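Local coordinates for N-acetyltransferase family protein (Bacillus anthracis, PDB 3LNB) that catalyses acetyl transfer from acetyl-coenzyme A to arylamine substrates and thereby inactivates the antibacterial drug sulfamethoxazole, at residues V117-G122 / Q229-I234; N130-D135 / W215-A220; A154-H159 / H191-R196; V165-E170 / F221-I226. The protein carries 1 engineered substitution. All coordinates share one frame; numbering follows the deposited sequence.

Interaction 1 (V117-G122 / Q229-I234); sequences VYKVAG and QKVNNI
The ammonium NZ of Lys230 is held by a salt bridge to Asp136 OD2, and the aliphatic arm that carries it there passes Ala121, with Lys230 CE 4.5 Å from Ala121 CB. Ala121 also meets the tip of Ile234: its CB lies 4.3 Å from Ile234 CD1. The third pair sits further back along the strand, where Lys119 CE approaches Val231 CG2 at 4.0 Å, the two side chains crossing at about a right angle. Bends in the lysine chain at chi3 (-71°) and chi4 (-62°) bring this methylene, rather than NZ, against the valine methyl, while the charged end takes part in a cation-pi contact with Tyr107. Lys119 and Ala121, two residues apart, use one face of strand 117-122; Lys230, Val231 and Ile234 come from one side of helix 229-234. The segment axes approach to 10.0 Å at an angle of 32°, so helix and strand run roughly alongside each other, as in helix-on-sheet packing. Each contact joins carbon to carbon, even where lysines take part. The chemistry therefore implies dispersion and hydrophobic packing, with both ammonium groups engaged by residues beyond the two segments.

Interaction 2 (N130-D135 / W215-A220); sequences NKWKPD and WKIGYA
A classic beta bulge shapes this contact, in which Trp132 of one strand packs on Ile217 and Ala220 of another two places away in the antiparallel sheet. Gly218 and Tyr219 form the bulge, both facing Leu193. In a regular strand, residues three apart point to opposite faces; the extra residue resets the alternation, and the CB atoms of Ile217 and Ala220 both point toward the tryptophan segment. The touching is done by the benzo half of the indole. Ala220 CB sits almost evenly between two of its atoms, 3.7 Å from Trp132 CH2 and 3.7 Å from Trp132 CZ3. Ile217 offers its CG2 branch, 4.0 Å from Trp132 CH2 and 4.1 Å from Trp132 CZ3. That methyl lies anti to the isoleucine's backbone N, and the two side chains cross at about a right angle. Both methyls approach the indole obliquely, in plain apolar packing. The backbones themselves stay apart, with 8.6 Å between Trp132 CA and Tyr219 CA, and the length of the indole bridges the gap. Strand 116-126 runs between the two partners in the sheet; from it Thr123 touches the tryptophan side chain and Tyr125 meets the indole ring edge-to-face. Lys188 also packs on Trp132, and Thr186 on Ala220, both from the loop joining strands 177-182 and 191-196. Strand 191-196 adjoins strand 216-225 on the side away from strand 116-126.

Interaction 3 (A154-H159 / H191-R196); sequences AGFASH and HILEMR. With COA (coenzyme A), chain B.
Met195 of strand 191-196 makes Met-aromatic contacts with two rings of the coenzyme A-binding loop, Phe156 and His159. Its sulfur lies 3.8 Å from Phe156 CE1, obliquely to that ring, and 3.8 Å from His159 CG, over the imidazole face. The terminal methyl makes a CH-pi contact: Met195 CE is 4.2 Å from the centroid of the His159 ring and only 5° off its normal. Leu193 CD2 adds a looser touch to Phe156 CE1 at 4.5 Å. Further out, a type II' turn from Phe156 to His159 brings both rings to the methionine, one face of the phenyl lying against His159 CB. The middle of the turn serves the ligand: the carbonyl oxygen O9P of coenzyme A is gripped twice, by Ser158 N at 3.0 Å with an N-H...O angle of 159° and by the hydroxyl Ser158 OG at 2.7 Å. At the start of the loop, Gly155 N is hydrogen-bonded to Asp153 OD1; Asp153 probably belongs to the Cys-His-Asp triad of this family with Cys99 and His138. The imidazole of His159 is sandwiched, with Met195 CE over one face and Ser158 OG 3.6 Å above the other, close to the ring centre.

Interaction 4 (V165-E170 / F221-I226); sequences VPFSGE and FTLDPI
A type I beta turn from Pro166 to Gly169 presents Phe167 to two side chains of strand 216-225, Phe221 and Leu223. The turn is closed by a bond from Gly169 N to Pro166 O of 3.1 Å. With CG anti to the carbonyl carbon (chi1 -85°), the phenyl ring reaches out from the turn so that its CE2 and CZ end meets the strand. Leu223 CD2 lies in the ring plane at its edge, 3.8 Å from Phe167 CE2 and 3.8 Å from Phe167 CZ, while the other methyl, Leu223 CD1, stands 4.1 Å from Phe167 CE2. The Phe167 and Phe221 side chains come at each other from opposite directions: Phe221 CE2 is 4.1 Å from Phe167 CZ, which sits at the edge of the Phe221 ring, so the two phenyls are not stacked face to face. The 11.6 Å between Phe167 CA and Leu223 CA is evidence that side chains alone span the gap. His191 meets both phenyl rings from strand 191-196. Phe167 and Phe221 also share Val151 of strand 148-152 and Ile142 of strand 131-145. The turn begins at Pro166, the last residue of the outermost strand 165-166, which lies four places from strand 216-225 in the sheet, an approach consistent with the curled, barrel-like second domain of arylamine N-acetyltransferases.

Overall arrangement
From the N terminus, segments 117-122, 130-135, 154-159 and 165-170 come first, and their partners follow between 191 and 234. Interaction 1 closes the outermost loop, joining strand 116-126 to helix 228-240, and the other three nest within it. Interaction 2 links strands 131-145 and 216-225 and encloses interaction 3, which ties the coenzyme A loop to strand 191-196. Interaction 4 crosses both of these, connecting the turn at the end of strand 165-166 to strand 216-225. Strand 216-225 thus carries interactions 2 and 4 in succession. Backbone bonds to neighbouring strands join them: Gly218 N lies 2.7 Å from Leu193 O and, just past strand 216-225, Ile226 N lies 3.0 Å from Lys119 O, both probable hydrogen bonds.

Interaction 1 (V117-G122 / Q229-I234)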
# COMPACT_ATOMS: atom_id res chain seq x y z
N VAL A 117 3.62 8.66 14.58
CA VAL A 117 3.74 7.51 13.70
C VAL A 117 5.17 7.08 13.45
O VAL A 117 6.10 7.86 13.62
CB VAL A 117 3.11 7.80 12.32
CG1 VAL A 117 1.60 7.97 12.46
CG2 VAL A 117 3.72 9.06 11.72
N TYR A 118 5.34 5.82 13.08
CA TYR A 118 6.65 5.28 12.72
C TYR A 118 6.45 4.09 11.79
O TYR A 118 5.39 3.47 11.78
CB TYR A 118 7.48 4.89 13.96
CG TYR A 118 6.92 3.79 14.83
CD1 TYR A 118 5.99 4.06 15.83
CD2 TYR A 118 7.36 2.47 14.66
CE1 TYR A 118 5.51 3.04 16.66
CE2 TYR A 118 6.88 1.44 15.48
CZ TYR A 118 5.96 1.73 16.47
OH TYR A 118 5.50 0.72 17.28
N LYS A 119 7.47 3.80 11.00
CA LYS A 119 7.43 2.71 10.04
C LYS A 119 8.04 1.44 10.62
O LYS A 119 8.96 1.50 11.44
CB LYS A 119 8.20 3.09 8.77
CG LYS A 119 7.72 4.36 8.08
CD LYS A 119 8.55 4.68 6.84
CE LYS A 119 9.96 5.14 7.18
NZ LYS A 119 9.96 6.38 7.99
N VAL A 120 7.53 0.29 10.18
CA VAL A 120 8.06 -1.01 10.62
C VAL A 120 8.03 -1.94 9.42
O VAL A 120 7.26 -1.73 8.48
CB VAL A 120 7.23 -1.65 11.76
CG1 VAL A 120 7.14 -0.70 12.95
CG2 VAL A 120 5.84 -2.04 11.26
N ALA A 121 8.88 -2.96 9.43
CA ALA A 121 8.90 -3.89 8.32
C ALA A 121 7.87 -4.99 8.58
O ALA A 121 7.47 -5.23 9.71
CB ALA A 121 10.28 -4.49 8.16
N GLY A 122 7.46 -5.64 7.50
CA GLY A 122 6.51 -6.73 7.59
C GLY A 122 6.90 -7.77 6.56
O GLY A 122 7.66 -7.48 5.64
N GLN A 229 17.13 4.30 5.27
CA GLN A 229 18.14 3.39 4.75
C GLN A 229 17.57 1.97 4.67
O GLN A 229 17.76 1.28 3.67
CB GLN A 229 19.39 3.40 5.64
CG GLN A 229 20.66 3.07 4.86
CD GLN A 229 21.92 3.28 5.67
OE1 GLN A 229 22.00 4.19 6.50
NE2 GLN A 229 22.92 2.44 5.42
N LYS A 230 16.88 1.54 5.72
CA LYS A 230 16.28 0.20 5.74
C LYS A 230 15.23 0.13 4.65
O LYS A 230 15.12 -0.87 3.94
CB LYS A 230 15.63 -0.07 7.11
CG LYS A 230 14.73 -1.31 7.15
CD LYS A 230 15.48 -2.61 6.91
CE LYS A 230 14.54 -3.81 7.01
NZ LYS A 230 15.21 -5.12 6.76
N VAL A 231 14.44 1.19 4.51
CA VAL A 231 13.42 1.23 3.48
C VAL A 231 14.08 1.13 2.11
O VAL A 231 13.53 0.52 1.20
CB VAL A 231 12.58 2.52 3.58
CG1 VAL A 231 11.71 2.69 2.35
CG2 VAL A 231 11.69 2.44 4.82
N ASN A 232 15.27 1.71 1.95
CA ASN A 232 15.98 1.61 0.68
C ASN A 232 16.51 0.19 0.50
O ASN A 232 16.63 -0.29 -0.63
CB ASN A 232 17.15 2.59 0.60
CG ASN A 232 16.69 4.02 0.42
OD1 ASN A 232 15.94 4.33 -0.50
ND2 ASN A 232 17.15 4.90 1.29
N ASN A 233 16.84 -0.47 1.61
CA ASN A 233 17.34 -1.84 1.53
C ASN A 233 16.17 -2.74 1.13
O ASN A 233 16.33 -3.67 0.34
CB ASN A 233 17.90 -2.31 2.88
CG ASN A 233 18.64 -3.65 2.79
OD1 ASN A 233 19.74 -3.73 2.23
ND2 ASN A 233 18.03 -4.70 3.32
N ILE A 234 15.00 -2.46 1.67
CA ILE A 234 13.81 -3.23 1.35
C ILE A 234 13.51 -3.10 -0.14
O ILE A 234 13.17 -4.07 -0.81
CB ILE A 234 12.58 -2.75 2.17
CG1 ILE A 234 12.79 -3.06 3.66
CG2 ILE A 234 11.31 -3.44 1.68
CD1 ILE A 234 11.66 -2.59 4.58

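Interaction 2 (N130-D135 / W215-A220)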
# COMPACT_ATOMS: atom_id res chain seq x y z
N ASN A 130 1.40 -21.39 0.03
CA ASN A 130 1.67 -21.65 1.43
C ASN A 130 3.12 -21.41 1.86
O ASN A 130 3.86 -22.35 2.15
CB ASN A 130 1.27 -23.09 1.77
CG ASN A 130 -0.08 -23.48 1.19
OD1 ASN A 130 -0.16 -24.10 0.12
ND2 ASN A 130 -1.15 -23.12 1.88
N LYS A 131 3.54 -20.15 1.89
CA LYS A 131 4.90 -19.81 2.30
C LYS A 131 5.03 -18.32 2.51
O LYS A 131 4.20 -17.55 2.06
CB LYS A 131 5.90 -20.26 1.24
CG LYS A 131 5.71 -19.60 -0.10
CD LYS A 131 6.74 -20.10 -1.11
CE LYS A 131 6.51 -19.47 -2.48
NZ LYS A 131 6.58 -17.98 -2.40
N TRP A 132 6.08 -17.92 3.22
CA TRP A 132 6.30 -16.51 3.45
C TRP A 132 7.01 -15.90 2.25
O TRP A 132 7.88 -16.54 1.64
CB TRP A 132 7.16 -16.29 4.70
CG TRP A 132 6.52 -16.72 5.98
CD1 TRP A 132 6.74 -17.89 6.65
CD2 TRP A 132 5.57 -15.99 6.75
NE1 TRP A 132 5.99 -17.93 7.80
CE2 TRP A 132 5.26 -16.78 7.89
CE3 TRP A 132 4.94 -14.74 6.60
CZ2 TRP A 132 4.35 -16.36 8.87
CZ3 TRP A 132 4.04 -14.33 7.57
CH2 TRP A 132 3.75 -15.13 8.69
N LYS A 133 6.62 -14.69 1.88
CA LYS A 133 7.28 -13.99 0.79
C LYS A 133 8.60 -13.55 1.44
O LYS A 133 8.79 -13.75 2.64
CB LYS A 133 6.46 -12.77 0.35
CG LYS A 133 5.15 -13.09 -0.37
CD LYS A 133 5.36 -13.75 -1.74
CE LYS A 133 4.06 -13.78 -2.54
NZ LYS A 133 4.18 -14.55 -3.82
N PRO A 134 9.52 -12.95 0.66
CA PRO A 134 10.79 -12.51 1.24
C PRO A 134 10.69 -11.70 2.53
O PRO A 134 9.79 -10.87 2.69
CB PRO A 134 11.43 -11.72 0.11
CG PRO A 134 10.92 -12.42 -1.11
CD PRO A 134 9.46 -12.62 -0.77
N ASP A 135 11.63 -11.94 3.44
CA ASP A 135 11.70 -11.24 4.73
C ASP A 135 11.62 -9.72 4.55
O ASP A 135 12.35 -9.15 3.74
CB ASP A 135 13.01 -11.58 5.46
CG ASP A 135 13.01 -12.97 6.08
OD1 ASP A 135 11.98 -13.67 6.04
OD2 ASP A 135 14.07 -13.36 6.63
N TRP A 215 -10.42 -16.64 8.42
CA TRP A 215 -9.31 -15.75 8.75
C TRP A 215 -7.98 -16.37 8.36
O TRP A 215 -7.77 -17.56 8.56
CB TRP A 215 -9.30 -15.44 10.24
CG TRP A 215 -10.43 -14.59 10.69
CD1 TRP A 215 -11.55 -15.00 11.35
CD2 TRP A 215 -10.54 -13.17 10.54
NE1 TRP A 215 -12.35 -13.92 11.63
CE2 TRP A 215 -11.76 -12.79 11.15
CE3 TRP A 215 -9.73 -12.19 9.96
CZ2 TRP A 215 -12.19 -11.45 11.19
CZ3 TRP A 215 -10.16 -10.86 10.00
CH2 TRP A 215 -11.38 -10.51 10.61
N LYS A 216 -7.09 -15.56 7.82
CA LYS A 216 -5.78 -16.06 7.41
C LYS A 216 -4.76 -14.93 7.58
O LYS A 216 -5.11 -13.76 7.56
CB LYS A 216 -5.83 -16.52 5.95
CG LYS A 216 -5.59 -15.40 4.94
CD LYS A 216 -6.22 -15.70 3.60
CE LYS A 216 -7.59 -15.02 3.46
NZ LYS A 216 -8.61 -15.62 4.36
N ILE A 217 -3.49 -15.30 7.75
CA ILE A 217 -2.46 -14.29 7.92
C ILE A 217 -2.19 -13.50 6.64
O ILE A 217 -1.93 -14.09 5.59
CB ILE A 217 -1.12 -14.93 8.35
CG1 ILE A 217 -1.25 -15.51 9.76
CG2 ILE A 217 -0.01 -13.89 8.29
CD1 ILE A 217 -0.05 -16.29 10.20
N GLY A 218 -2.28 -12.18 6.74
CA GLY A 218 -1.99 -11.34 5.59
C GLY A 218 -0.49 -11.15 5.65
O GLY A 218 0.24 -11.47 4.71
N TYR A 219 -0.02 -10.63 6.78
CA TYR A 219 1.40 -10.44 7.00
C TYR A 219 1.75 -10.38 8.48
O TYR A 219 0.90 -10.11 9.33
CB TYR A 219 1.92 -9.17 6.31
CG TYR A 219 1.18 -7.90 6.66
CD1 TYR A 219 0.22 -7.38 5.80
CD2 TYR A 219 1.45 -7.20 7.84
CE1 TYR A 219 -0.46 -6.21 6.10
CE2 TYR A 219 0.78 -6.02 8.16
CZ TYR A 219 -0.18 -5.53 7.28
OH TYR A 219 -0.85 -4.37 7.56
N ALA A 220 3.01 -10.68 8.76
CA ALA A 220 3.53 -10.64 10.11
C ALA A 220 4.39 -9.39 10.18
O ALA A 220 4.83 -8.89 9.15
CB ALA A 220 4.39 -11.87 10.37

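Interaction 3 (A154-H159 / H191-R196)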
# COMPACT_ATOMS: atom_id res chain seq x y z
N ALA A 154 -1.56 1.52 3.63
CA ALA A 154 -2.13 1.89 2.35
C ALA A 154 -1.35 1.22 1.23
O ALA A 154 -1.47 1.59 0.07
CB ALA A 154 -2.08 3.40 2.17
N GLY A 155 -0.54 0.22 1.59
CA GLY A 155 0.27 -0.45 0.58
C GLY A 155 -0.02 -1.92 0.31
O GLY A 155 0.71 -2.55 -0.45
N PHE A 156 -1.08 -2.46 0.90
CA PHE A 156 -1.41 -3.87 0.71
C PHE A 156 -2.22 -4.17 -0.56
O PHE A 156 -3.03 -5.10 -0.59
CB PHE A 156 -2.14 -4.41 1.95
CG PHE A 156 -1.98 -5.90 2.17
CD1 PHE A 156 -2.69 -6.54 3.19
CD2 PHE A 156 -1.13 -6.66 1.37
CE1 PHE A 156 -2.55 -7.92 3.40
CE2 PHE A 156 -0.98 -8.04 1.57
CZ PHE A 156 -1.70 -8.67 2.60
N ALA A 157 -2.00 -3.37 -1.60
CA ALA A 157 -2.66 -3.52 -2.90
C ALA A 157 -4.19 -3.60 -2.89
O ALA A 157 -4.87 -2.59 -2.73
CB ALA A 157 -2.08 -4.73 -3.64
N SER A 158 -4.73 -4.80 -3.07
CA SER A 158 -6.18 -4.96 -3.08
C SER A 158 -6.73 -5.24 -1.69
O SER A 158 -7.94 -5.15 -1.47
CB SER A 158 -6.61 -6.08 -4.03
OG SER A 158 -6.29 -7.36 -3.51
N HIS A 159 -5.85 -5.58 -0.75
CA HIS A 159 -6.23 -5.88 0.62
C HIS A 159 -6.07 -4.66 1.52
O HIS A 159 -5.38 -4.70 2.53
CB HIS A 159 -5.37 -7.03 1.15
CG HIS A 159 -5.32 -8.21 0.24
ND1 HIS A 159 -6.44 -8.95 -0.08
CD2 HIS A 159 -4.30 -8.76 -0.47
CE1 HIS A 159 -6.11 -9.90 -0.94
NE2 HIS A 159 -4.82 -9.80 -1.19
N HIS A 191 3.63 -9.74 15.76
CA HIS A 191 2.24 -9.41 15.50
C HIS A 191 1.88 -9.83 14.08
O HIS A 191 2.75 -10.07 13.25
CB HIS A 191 2.00 -7.89 15.62
CG HIS A 191 2.40 -7.31 16.94
ND1 HIS A 191 3.69 -7.41 17.44
CD2 HIS A 191 1.70 -6.60 17.85
CE1 HIS A 191 3.75 -6.78 18.60
NE2 HIS A 191 2.56 -6.28 18.87
N ILE A 192 0.58 -9.91 13.82
CA ILE A 192 0.09 -10.28 12.50
C ILE A 192 -1.16 -9.50 12.18
O ILE A 192 -1.87 -9.03 13.08
CB ILE A 192 -0.28 -11.79 12.41
CG1 ILE A 192 -1.38 -12.12 13.43
CG2 ILE A 192 0.94 -12.66 12.63
CD1 ILE A 192 -1.92 -13.53 13.31
N LEU A 193 -1.41 -9.34 10.89
CA LEU A 193 -2.63 -8.70 10.44
C LEU A 193 -3.28 -9.86 9.71
O LEU A 193 -2.70 -10.42 8.78
CB LEU A 193 -2.34 -7.56 9.46
CG LEU A 193 -3.60 -7.01 8.77
CD1 LEU A 193 -3.36 -5.61 8.25
CD2 LEU A 193 -4.03 -7.93 7.64
N GLU A 194 -4.46 -10.26 10.16
CA GLU A 194 -5.18 -11.35 9.53
C GLU A 194 -6.30 -10.74 8.71
O GLU A 194 -6.69 -9.60 8.95
CB GLU A 194 -5.77 -12.31 10.57
CG GLU A 194 -4.73 -13.10 11.33
CD GLU A 194 -5.33 -14.29 12.06
OE1 GLU A 194 -6.15 -14.07 12.98
OE2 GLU A 194 -4.99 -15.43 11.70
N MET A 195 -6.82 -11.50 7.75
CA MET A 195 -7.88 -10.98 6.90
C MET A 195 -8.74 -12.09 6.30
O MET A 195 -8.37 -13.26 6.32
CB MET A 195 -7.26 -10.17 5.76
CG MET A 195 -6.52 -11.04 4.75
SD MET A 195 -5.63 -10.11 3.48
CE MET A 195 -4.53 -11.39 2.88
N ARG A 196 -9.90 -11.69 5.77
CA ARG A 196 -10.83 -12.61 5.11
C ARG A 196 -11.86 -11.78 4.35
O ARG A 196 -11.94 -10.56 4.53
CB ARG A 196 -11.55 -13.50 6.14
CG ARG A 196 -12.47 -12.75 7.09
CD ARG A 196 -13.35 -13.70 7.90
NE ARG A 196 -14.22 -12.98 8.82
CZ ARG A 196 -15.11 -13.54 9.64
NH1 ARG A 196 -15.26 -14.86 9.66
NH2 ARG A 196 -15.83 -12.79 10.46
N1A COA B . 3.60 -9.01 -8.27
C2A COA B . 3.37 -9.04 -9.57
N3A COA B . 2.26 -9.56 -10.07
C4A COA B . 1.33 -10.09 -9.27
C5A COA B . 1.54 -10.08 -7.89
C6A COA B . 2.71 -9.52 -7.40
N6A COA B . 2.94 -9.47 -6.09
N7A COA B . 0.47 -10.64 -7.33
C8A COA B . -0.37 -10.98 -8.30
N9A COA B . 0.15 -10.64 -9.48
C1B COA B . -0.54 -10.76 -10.79
C2B COA B . -0.96 -12.19 -11.13
O2B COA B . 0.15 -12.91 -11.65
C3B COA B . -1.99 -11.92 -12.22
O3B COA B . -1.37 -11.88 -13.51
P3B COA B . -2.19 -12.39 -14.79
O7A COA B . -3.58 -11.88 -14.82
O8A COA B . -1.34 -11.95 -16.09
O9A COA B . -2.13 -14.00 -14.72
C4B COA B . -2.55 -10.54 -11.86
O4B COA B . -1.81 -10.09 -10.71
C5B COA B . -4.03 -10.62 -11.48
O5B COA B . -4.19 -11.46 -10.34
P1A COA B . -5.67 -11.88 -9.87
O1A COA B . -5.50 -12.61 -8.45
O2A COA B . -6.34 -12.74 -10.87
O3A COA B . -6.48 -10.50 -9.64
P2A COA B . -6.35 -9.58 -8.33
O4A COA B . -7.50 -10.10 -7.32
O5A COA B . -6.52 -8.16 -8.68
O6A COA B . -4.94 -9.91 -7.61
CBP COA B . -3.40 -8.25 -6.66
CCP COA B . -3.77 -9.12 -7.86
CDP COA B . -4.46 -7.16 -6.46
CEP COA B . -2.04 -7.60 -6.92
CAP COA B . -3.31 -9.12 -5.40
OAP COA B . -2.36 -10.16 -5.62
C9P COA B . -2.86 -8.30 -4.19
O9P COA B . -3.62 -7.50 -3.65
N8P COA B . -1.62 -8.55 -3.78
C7P COA B . -1.00 -7.89 -2.62
C6P COA B . 0.45 -7.51 -2.93
C5P COA B . 1.23 -7.21 -1.65
O5P COA B . 1.57 -8.12 -0.90
N4P COA B . 1.51 -5.92 -1.43
C3P COA B . 2.25 -5.49 -0.23
C2P COA B . 3.75 -5.73 -0.40
S1P COA B . 4.55 -4.63 -1.62

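Interaction 4 (V165-E170 / F221-I226)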
# COMPACT_ATOMS: atom_id res chain seq x y z
N VAL A 165 -6.32 0.04 11.86
CA VAL A 165 -6.68 -1.25 12.45
C VAL A 165 -6.10 -1.29 13.86
O VAL A 165 -4.89 -1.32 14.05
CB VAL A 165 -6.11 -2.42 11.61
CG1 VAL A 165 -6.70 -3.74 12.10
CG2 VAL A 165 -6.44 -2.20 10.13
N PRO A 166 -6.98 -1.30 14.88
CA PRO A 166 -6.56 -1.31 16.28
C PRO A 166 -5.89 -2.57 16.78
O PRO A 166 -6.33 -3.68 16.48
CB PRO A 166 -7.86 -1.03 17.02
CG PRO A 166 -8.87 -1.77 16.17
CD PRO A 166 -8.45 -1.39 14.76
N PHE A 167 -4.83 -2.38 17.56
CA PHE A 167 -4.09 -3.49 18.16
C PHE A 167 -5.00 -4.21 19.16
O PHE A 167 -4.75 -5.36 19.52
CB PHE A 167 -2.86 -2.97 18.91
CG PHE A 167 -1.65 -2.76 18.04
CD1 PHE A 167 -1.73 -2.04 16.86
CD2 PHE A 167 -0.41 -3.26 18.44
CE1 PHE A 167 -0.59 -1.80 16.08
CE2 PHE A 167 0.74 -3.03 17.67
CZ PHE A 167 0.64 -2.30 16.49
N SER A 168 -6.05 -3.52 19.62
CA SER A 168 -6.97 -4.12 20.57
C SER A 168 -7.73 -5.29 19.94
O SER A 168 -8.44 -6.01 20.63
CB SER A 168 -7.93 -3.07 21.12
OG SER A 168 -8.48 -2.28 20.09
N GLY A 169 -7.58 -5.47 18.63
CA GLY A 169 -8.21 -6.60 17.96
C GLY A 169 -9.58 -6.54 17.33
O GLY A 169 -9.97 -7.48 16.63
N GLU A 170 -10.34 -5.46 17.54
CA GLU A 170 -11.67 -5.38 16.94
C GLU A 170 -11.56 -5.50 15.42
O GLU A 170 -10.57 -5.10 14.81
CB GLU A 170 -12.37 -4.06 17.35
CG GLU A 170 -13.89 -4.01 17.04
CD GLU A 170 -14.66 -2.94 17.84
OE1 GLU A 170 -14.28 -1.75 17.75
OE2 GLU A 170 -15.65 -3.28 18.54
N PHE A 221 4.61 -8.88 11.39
CA PHE A 221 5.44 -7.70 11.59
C PHE A 221 5.86 -7.56 13.04
O PHE A 221 5.40 -8.31 13.91
CB PHE A 221 4.71 -6.42 11.13
CG PHE A 221 3.49 -6.08 11.94
CD1 PHE A 221 2.27 -6.71 11.69
CD2 PHE A 221 3.55 -5.11 12.94
CE1 PHE A 221 1.13 -6.39 12.44
CE2 PHE A 221 2.41 -4.79 13.70
CZ PHE A 221 1.21 -5.42 13.45
N THR A 222 6.78 -6.63 13.29
CA THR A 222 7.28 -6.35 14.64
C THR A 222 7.12 -4.85 14.86
O THR A 222 6.70 -4.13 13.96
CB THR A 222 8.77 -6.71 14.78
OG1 THR A 222 9.56 -5.78 14.04
CG2 THR A 222 9.04 -8.12 14.27
N LEU A 223 7.46 -4.38 16.05
CA LEU A 223 7.35 -2.96 16.35
C LEU A 223 8.72 -2.27 16.33
O LEU A 223 8.89 -1.19 16.91
CB LEU A 223 6.64 -2.76 17.70
CG LEU A 223 5.26 -3.42 17.80
CD1 LEU A 223 4.61 -3.09 19.13
CD2 LEU A 223 4.36 -2.96 16.66
N ASP A 224 9.69 -2.88 15.66
CA ASP A 224 11.03 -2.31 15.53
C ASP A 224 11.00 -1.21 14.45
O ASP A 224 10.76 -1.49 13.28
CB ASP A 224 12.06 -3.37 15.09
CG ASP A 224 12.15 -4.54 16.06
OD1 ASP A 224 12.15 -4.31 17.29
OD2 ASP A 224 12.23 -5.69 15.58
N PRO A 225 11.24 0.05 14.85
CA PRO A 225 11.25 1.21 13.94
C PRO A 225 12.30 1.11 12.84
O PRO A 225 13.45 0.78 13.10
CB PRO A 225 11.55 2.38 14.88
CG PRO A 225 11.06 1.92 16.20
CD PRO A 225 11.49 0.47 16.24
N ILE A 226 11.90 1.42 11.60
CA ILE A 226 12.84 1.38 10.49
C ILE A 226 13.01 2.76 9.86
O ILE A 226 12.06 3.54 9.78
CB ILE A 226 12.38 0.37 9.40
CG1 ILE A 226 11.02 0.78 8.83
CG2 ILE A 226 12.31 -1.03 10.00
CD1 ILE A 226 10.48 -0.17 7.78